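DNA polymerase (Pyrobaculum calidifontis, PDB 5MDN) probably catalyses template-directed DNA synthesis as a family B DNA polymerase, adding deoxyribonucleotides from their triphosphates to a growing DNA chain with release of diphosphate. Local coordinates at residues Thr438-His443 and Gly458-Lys463; Val452-Val457 and Ala531-Ala536; Pro447-Val452 and Arg462-Gly467. All coordinates share one frame; numbering follows the deposited sequence.

Contact 1: residues Thr438-His443 and Gly458-Lys463; sequences TYLEPH and GHRFRK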
# COMPACT_ATOMS: atom_id res chain seq x y z
N THR A 438 11.25 -26.99 -8.99
CA THR A 438 11.01 -28.38 -8.62
C THR A 438 9.90 -29.03 -9.43
O THR A 438 9.68 -30.24 -9.28
CB THR A 438 10.68 -28.47 -7.13
OG1 THR A 438 9.49 -27.72 -6.85
CG2 THR A 438 11.82 -27.93 -6.30
N TYR A 439 9.20 -28.28 -10.27
CA TYR A 439 8.16 -28.84 -11.12
C TYR A 439 8.78 -29.70 -12.23
O TYR A 439 9.89 -29.45 -12.69
CB TYR A 439 7.31 -27.72 -11.71
CG TYR A 439 6.38 -28.14 -12.83
CD1 TYR A 439 5.20 -28.82 -12.57
CD2 TYR A 439 6.68 -27.83 -14.15
CE1 TYR A 439 4.34 -29.19 -13.59
CE2 TYR A 439 5.84 -28.20 -15.18
CZ TYR A 439 4.67 -28.88 -14.90
OH TYR A 439 3.83 -29.25 -15.92
N LEU A 440 8.03 -30.72 -12.65
CA LEU A 440 8.50 -31.64 -13.68
C LEU A 440 7.57 -31.59 -14.89
O LEU A 440 6.38 -31.28 -14.76
CB LEU A 440 8.59 -33.07 -13.13
CG LEU A 440 9.52 -33.23 -11.93
CD1 LEU A 440 9.49 -34.64 -11.38
CD2 LEU A 440 10.94 -32.82 -12.30
N GLU A 441 8.13 -31.90 -16.05
CA GLU A 441 7.58 -31.53 -17.35
C GLU A 441 7.40 -32.80 -18.20
O GLU A 441 7.17 -33.85 -17.60
CB GLU A 441 8.50 -30.46 -17.95
CG GLU A 441 8.66 -29.23 -17.08
CD GLU A 441 9.50 -28.16 -17.73
OE1 GLU A 441 9.86 -28.33 -18.92
OE2 GLU A 441 9.80 -27.14 -17.06
N PRO A 442 7.46 -32.79 -19.55
CA PRO A 442 7.30 -34.08 -20.24
C PRO A 442 8.48 -35.02 -20.07
O PRO A 442 8.41 -36.15 -20.57
CB PRO A 442 7.12 -33.68 -21.71
CG PRO A 442 7.81 -32.40 -21.83
CD PRO A 442 7.49 -31.70 -20.54
N HIS A 443 9.56 -34.61 -19.42
CA HIS A 443 10.52 -35.57 -18.89
C HIS A 443 10.03 -36.00 -17.51
O HIS A 443 9.89 -35.17 -16.60
CB HIS A 443 11.93 -34.97 -18.84
CG HIS A 443 12.13 -33.97 -17.74
ND1 HIS A 443 12.84 -34.25 -16.60
CD2 HIS A 443 11.69 -32.69 -17.60
CE1 HIS A 443 12.85 -33.20 -15.81
NE2 HIS A 443 12.15 -32.24 -16.39
N GLY A 458 -2.81 -33.08 -10.59
CA GLY A 458 -1.89 -34.03 -11.17
C GLY A 458 -0.53 -33.49 -11.55
O GLY A 458 0.16 -34.12 -12.36
N HIS A 459 -0.12 -32.37 -10.98
CA HIS A 459 1.23 -31.88 -11.23
C HIS A 459 2.23 -32.56 -10.29
O HIS A 459 1.90 -32.93 -9.16
CB HIS A 459 1.30 -30.36 -11.06
CG HIS A 459 0.40 -29.62 -12.01
ND1 HIS A 459 0.38 -29.88 -13.36
CD2 HIS A 459 -0.51 -28.65 -11.79
CE1 HIS A 459 -0.51 -29.08 -13.94
NE2 HIS A 459 -1.06 -28.33 -13.00
N ARG A 460 3.46 -32.73 -10.77
CA ARG A 460 4.48 -33.51 -10.09
C ARG A 460 5.65 -32.63 -9.70
O ARG A 460 6.07 -31.76 -10.47
CB ARG A 460 4.96 -34.67 -10.95
CG ARG A 460 4.48 -34.61 -12.38
CD ARG A 460 4.81 -35.91 -13.09
NE ARG A 460 6.22 -36.27 -12.92
CZ ARG A 460 6.69 -37.51 -13.01
NH1 ARG A 460 5.87 -38.52 -13.28
NH2 ARG A 460 7.98 -37.73 -12.84
N PHE A 461 6.18 -32.85 -8.50
CA PHE A 461 7.23 -32.01 -7.94
C PHE A 461 8.31 -32.86 -7.30
O PHE A 461 8.05 -33.94 -6.76
CB PHE A 461 6.67 -31.02 -6.90
CG PHE A 461 5.76 -29.98 -7.49
CD1 PHE A 461 4.43 -30.28 -7.76
CD2 PHE A 461 6.21 -28.69 -7.75
CE1 PHE A 461 3.58 -29.33 -8.29
CE2 PHE A 461 5.36 -27.74 -8.28
CZ PHE A 461 4.05 -28.06 -8.55
N ARG A 462 9.52 -32.37 -7.31
CA ARG A 462 10.55 -33.13 -6.73
C ARG A 462 10.60 -32.92 -5.29
O ARG A 462 10.50 -31.85 -4.83
CB ARG A 462 11.88 -32.69 -7.27
CG ARG A 462 11.87 -32.43 -8.74
CD ARG A 462 13.10 -31.66 -9.13
NE ARG A 462 14.28 -32.35 -8.69
CZ ARG A 462 15.09 -32.99 -9.51
NH1 ARG A 462 14.82 -33.01 -10.81
NH2 ARG A 462 16.16 -33.60 -9.04
N LYS A 463 10.75 -34.00 -4.57
CA LYS A 463 10.93 -34.00 -3.15
C LYS A 463 12.35 -33.57 -2.78
O LYS A 463 12.57 -33.03 -1.73
CB LYS A 463 10.74 -35.43 -2.70
CG LYS A 463 9.98 -35.64 -1.42
CD LYS A 463 9.39 -37.05 -1.35
CE LYS A 463 9.34 -37.56 0.09
NZ LYS A 463 8.72 -38.91 0.27
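The small hairpin of strands 451-453 and 460-462 gains a third backbone neighbour where Tyr-439 forms a single beta bridge with Phe-461. The two segments run in opposite directions, and a hydrogen bond flanks the bridge at each end: Arg-462 N gives to Thr-438 O (2.9 Å), and Leu-440 N gives to Arg-460 O (3.1 Å). Side chains then sort to two faces. Toward helix 528-551, Tyr-439, His-459 and Phe-461 make an aromatic cluster. Tyr-439 turns its ring edge to the face of Phe-461, with centroids 5.9 Å apart and planes at 63°. The same ring brings CE1 to 4.0 Å from His-459 ND1, in an offset edge-to-face pair with its edge toward the His-459 face, planes at 76°. A chi1 of 168° places its CG anti to the backbone N, beside the carbonyl carbon, and from there the ring reaches both His-459 and Phe-461. Thr-438 OG1 meets the Phe-461 ring in its plane, 3.5 Å from CD2, while its hydrogen bonds go to the carbonyls of Asn-433 and Ser-435. Helix 528-551, which follows the fingers helices in the chain and belongs to the palm as in other family B polymerases, meets this face through Glu-529 and Ser-533. On the other face Leu-440 forks between two arginines. Its CD1 touches the guanidinium edge of Arg-460 at NH2 (3.7 Å), and its CD2 rests against the aliphatic CG of Arg-462 (3.7 Å). Arg-460 NH2 forms a salt bridge with Asp-446 in the following loop.

Contact 2: residues Val452-Val457 and Ala531-Ala536; sequences VVAPEV and AESVTA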
# COMPACT_ATOMS: atom_id res chain seq x y z
N VAL A 452 6.19 -35.99 -5.32
CA VAL A 452 4.89 -35.79 -4.69
C VAL A 452 3.93 -35.28 -5.76
O VAL A 452 4.27 -34.37 -6.53
CB VAL A 452 4.95 -34.81 -3.50
CG1 VAL A 452 5.65 -35.46 -2.32
CG2 VAL A 452 5.66 -33.52 -3.90
N VAL A 453 2.75 -35.88 -5.83
CA VAL A 453 1.75 -35.55 -6.83
C VAL A 453 0.68 -34.69 -6.18
O VAL A 453 0.17 -35.02 -5.11
CB VAL A 453 1.14 -36.81 -7.46
CG1 VAL A 453 0.23 -36.45 -8.62
CG2 VAL A 453 2.23 -37.77 -7.90
N ALA A 454 0.34 -33.58 -6.83
CA ALA A 454 -0.65 -32.66 -6.30
C ALA A 454 -2.04 -33.24 -6.48
O ALA A 454 -2.34 -33.79 -7.54
CB ALA A 454 -0.55 -31.30 -6.99
N PRO A 455 -2.91 -33.17 -5.46
CA PRO A 455 -4.24 -33.77 -5.59
C PRO A 455 -5.01 -33.21 -6.79
O PRO A 455 -4.81 -32.07 -7.21
CB PRO A 455 -4.92 -33.43 -4.26
CG PRO A 455 -4.13 -32.28 -3.70
CD PRO A 455 -2.72 -32.51 -4.16
N GLU A 456 -5.93 -34.03 -7.29
CA GLU A 456 -6.24 -34.24 -8.70
C GLU A 456 -6.06 -33.05 -9.65
O GLU A 456 -6.88 -32.82 -10.54
CB GLU A 456 -7.66 -34.79 -8.81
CG GLU A 456 -7.94 -35.57 -10.10
CD GLU A 456 -9.33 -36.19 -10.14
OE1 GLU A 456 -10.01 -36.25 -9.09
OE2 GLU A 456 -9.76 -36.60 -11.24
N VAL A 457 -5.03 -32.25 -9.44
CA VAL A 457 -4.59 -31.41 -10.54
C VAL A 457 -3.49 -32.17 -11.29
O VAL A 457 -3.29 -31.95 -12.49
CB VAL A 457 -4.13 -30.02 -10.09
CG1 VAL A 457 -2.83 -30.09 -9.35
CG2 VAL A 457 -4.02 -29.11 -11.30
N ALA A 531 1.05 -22.48 -8.61
CA ALA A 531 -0.14 -21.87 -8.01
C ALA A 531 -1.30 -22.86 -7.98
O ALA A 531 -1.95 -23.03 -6.94
CB ALA A 531 -0.53 -20.61 -8.78
N GLU A 532 -1.57 -23.52 -9.10
CA GLU A 532 -2.67 -24.48 -9.15
C GLU A 532 -2.45 -25.65 -8.19
O GLU A 532 -3.41 -26.18 -7.63
CB GLU A 532 -2.86 -24.99 -10.58
CG GLU A 532 -3.40 -23.93 -11.54
CD GLU A 532 -3.56 -24.45 -12.95
OE1 GLU A 532 -3.07 -25.56 -13.25
OE2 GLU A 532 -4.19 -23.74 -13.77
N SER A 533 -1.19 -26.06 -8.00
CA SER A 533 -0.91 -27.12 -7.04
C SER A 533 -1.11 -26.65 -5.61
O SER A 533 -1.57 -27.41 -4.75
CB SER A 533 0.51 -27.65 -7.24
OG SER A 533 0.67 -28.19 -8.54
N VAL A 534 -0.75 -25.39 -5.32
CA VAL A 534 -0.94 -24.86 -3.97
C VAL A 534 -2.43 -24.77 -3.63
O VAL A 534 -2.84 -25.11 -2.52
CB VAL A 534 -0.25 -23.49 -3.83
CG1 VAL A 534 -0.52 -22.89 -2.47
CG2 VAL A 534 1.25 -23.64 -4.04
N THR A 535 -3.25 -24.33 -4.59
CA THR A 535 -4.69 -24.25 -4.35
C THR A 535 -5.29 -25.64 -4.11
O THR A 535 -6.11 -25.82 -3.21
CB THR A 535 -5.39 -23.57 -5.52
OG1 THR A 535 -5.30 -24.41 -6.69
CG2 THR A 535 -4.76 -22.23 -5.82
N ALA A 536 -4.88 -26.62 -4.92
CA ALA A 536 -5.48 -27.95 -4.82
C ALA A 536 -5.15 -28.60 -3.49
O ALA A 536 -6.02 -29.23 -2.86
CB ALA A 536 -5.01 -28.83 -5.98
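The carbonyl oxygen of Glu-532, on the helix that packs against Val-457, is gripped twice. Thr-535 OG1 donates to it over 2.8 Å and Ala-536 N donates over 3.1 Å, both from the same face of the carbonyl plane. The hydroxyl sits well above that plane, 38° out of it, folded back onto the preceding turn of its own helix. No hydrogen bond joins the two segments, and the meeting is one of small groups. Ala-454 points its CB at the helix and reaches Ser-533, 3.7 Å from OG. That hydroxyl is turned back to the carbonyl of Glu-529, one turn earlier, so the methyl touches a polar atom whose bond is made within the helix. Strand 451-453 has ended by this point, and the chain from Ala-454 onward forms the turn of the hairpin that leads into strand 460-462. The helix is the long palm helix 528-551; the hairpin turn packs on its flank, away from the magnesium sites. One turn beyond Ser-533, Ala-536 directs its CB at the loop, where the proline ring meets both its methyl and its backbone: Pro-455 CG lies 3.7 Å from Ala-536 O and 4.2 Å from Ala-536 CB. Val-457 adds its two branches, spread apart. CG1 lies between the backbone N and the carbonyl carbon (chi1 71°) and is 4.2 Å from Ala-536 CB. CG2 lies across the end of the Glu-532 side chain, 4.2 Å from OE1, an oxygen that also takes a weak hydrogen bond from His-459.

Contact 3: residues Pro447-Val452 and Arg462-Gly467; sequences PPEGVV and RKAPTG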
# COMPACT_ATOMS: atom_id res chain seq x y z
N PRO A 447 13.21 -38.88 -9.67
CA PRO A 447 14.52 -39.07 -9.05
C PRO A 447 14.42 -40.04 -7.89
O PRO A 447 13.34 -40.23 -7.31
CB PRO A 447 14.89 -37.66 -8.57
CG PRO A 447 14.05 -36.74 -9.40
CD PRO A 447 12.77 -37.48 -9.62
N PRO A 448 15.53 -40.70 -7.53
CA PRO A 448 15.50 -41.64 -6.39
C PRO A 448 14.94 -41.04 -5.11
O PRO A 448 14.31 -41.77 -4.33
CB PRO A 448 16.97 -42.04 -6.24
CG PRO A 448 17.55 -41.88 -7.60
CD PRO A 448 16.84 -40.70 -8.21
N GLU A 449 15.14 -39.74 -4.87
CA GLU A 449 14.61 -39.13 -3.66
C GLU A 449 13.09 -39.15 -3.63
O GLU A 449 12.49 -39.15 -2.55
CB GLU A 449 15.13 -37.70 -3.51
CG GLU A 449 15.30 -36.93 -4.81
CD GLU A 449 16.69 -37.08 -5.40
OE1 GLU A 449 17.04 -38.21 -5.80
OE2 GLU A 449 17.43 -36.08 -5.46
N GLY A 450 12.44 -39.17 -4.79
CA GLY A 450 11.00 -39.34 -4.88
C GLY A 450 10.31 -38.13 -5.46
O GLY A 450 10.93 -37.13 -5.83
N VAL A 451 8.98 -38.24 -5.55
CA VAL A 451 8.11 -37.23 -6.12
C VAL A 451 6.86 -37.14 -5.25
O VAL A 451 6.51 -38.07 -4.53
CB VAL A 451 7.74 -37.56 -7.60
CG1 VAL A 451 6.77 -36.55 -8.20
CG2 VAL A 451 8.99 -37.64 -8.46
N VAL A 452 6.19 -35.99 -5.32
CA VAL A 452 4.89 -35.79 -4.69
C VAL A 452 3.93 -35.28 -5.76
O VAL A 452 4.27 -34.37 -6.53
CB VAL A 452 4.95 -34.81 -3.50
CG1 VAL A 452 5.65 -35.46 -2.32
CG2 VAL A 452 5.66 -33.52 -3.90
N ARG A 462 9.52 -32.37 -7.31
CA ARG A 462 10.55 -33.13 -6.73
C ARG A 462 10.60 -32.92 -5.29
O ARG A 462 10.50 -31.85 -4.83
CB ARG A 462 11.88 -32.69 -7.27
CG ARG A 462 11.87 -32.43 -8.74
CD ARG A 462 13.10 -31.66 -9.13
NE ARG A 462 14.28 -32.35 -8.69
CZ ARG A 462 15.09 -32.99 -9.51
NH1 ARG A 462 14.82 -33.01 -10.81
NH2 ARG A 462 16.16 -33.60 -9.04
N LYS A 463 10.75 -34.00 -4.57
CA LYS A 463 10.93 -34.00 -3.15
C LYS A 463 12.35 -33.57 -2.78
O LYS A 463 12.57 -33.03 -1.73
CB LYS A 463 10.74 -35.43 -2.70
CG LYS A 463 9.98 -35.64 -1.42
CD LYS A 463 9.39 -37.05 -1.35
CE LYS A 463 9.34 -37.56 0.09
NZ LYS A 463 8.72 -38.91 0.27
N ALA A 464 13.26 -33.89 -3.71
CA ALA A 464 14.71 -33.76 -3.86
C ALA A 464 15.47 -32.80 -3.03
O ALA A 464 15.59 -32.97 -1.85
CB ALA A 464 15.04 -33.60 -5.35
N PRO A 465 16.08 -31.84 -3.68
CA PRO A 465 16.82 -30.75 -3.10
C PRO A 465 15.78 -29.67 -3.00
O PRO A 465 15.16 -29.35 -3.96
CB PRO A 465 17.79 -30.43 -4.19
CG PRO A 465 17.05 -30.74 -5.42
CD PRO A 465 16.20 -31.91 -5.13
N THR A 466 15.63 -29.08 -1.83
CA THR A 466 14.65 -28.06 -1.59
C THR A 466 14.64 -26.95 -2.61
O THR A 466 15.64 -26.48 -3.04
CB THR A 466 14.81 -27.47 -0.20
OG1 THR A 466 15.89 -26.59 -0.23
CG2 THR A 466 15.19 -28.46 0.75
N GLY A 467 13.47 -26.56 -3.04
CA GLY A 467 13.32 -25.55 -4.04
C GLY A 467 13.61 -24.18 -3.55
O GLY A 467 13.77 -23.95 -2.41
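Glu-449 folds its side chain over Ala-464 where the two arms of an antiparallel beta hairpin diverge at their open end. With chi1 near 36°, its CG lies between the backbone N and the carbonyl carbon and against Ala-464; the bend at chi2 (-91°) then brings OE2 back to the same methyl, and both CG and OE2 of Glu-449 lie 3.4 Å from Ala-464 CB. Nearby, Pro-447 places its CG over one face of the Arg-462 guanidinium, 3.8 Å from NH2 and offset toward the rim of the group. The two side chains cross at about a right angle. Glu-449 OE2 stands 4.5 Å from Arg-462 NH2, beyond a salt bridge, although the opposite charges probably attract across that gap. Behind these side chains the backbones pair at Val-451 and Arg-462, a non-hydrogen-bonded antiparallel pair. Next to it, Lys-463 N makes a weak hydrogen bond to Gly-450 O at 3.4 Å. The Lys-463 chain crosses the Val-452 side chain at about a right angle, its CD 4.2 Å from Val-452 CG1 and 3.9 Å from Glu-449 O. The approach of Pro-447 and Glu-449 is set by a type I turn from Pro-447 to Gly-450, whose last residue has backbone angles that favour glycine. On the other arm the chain goes on to helix 468-486, the first of the fingers helices, with Gly-467 at its N-cap position. Asn-433 ties this arm down at both ends, its ND2 bonding to Arg-462 O and its OD1 to Gly-467 N. The type I turn itself is closed by Gly-450 N donating to Pro-447 O over 2.9 Å.

After helix 424-431 the chain runs through a loop into 438-443, and contact 1 closes a loop of 14 residues when 458-463 comes back beside it. Within that span 447-452 begins the hairpin, and contact 3 joins its open end to 462-467; the two contacts end on the same stretch, sharing Arg-462 and Lys-463, with centres about 9 Å apart. Contact 2 starts from the end of strand 451-453 and the turn after it and crosses both, passing over 73 residues that include the fingers helices before 531-536 returns. Contacts 1 and 2 meet where Phe-461 and His-459 pack on Ser-533. Together they fasten the hairpin to the loop before it, the fingers entry and palm helix 528-551.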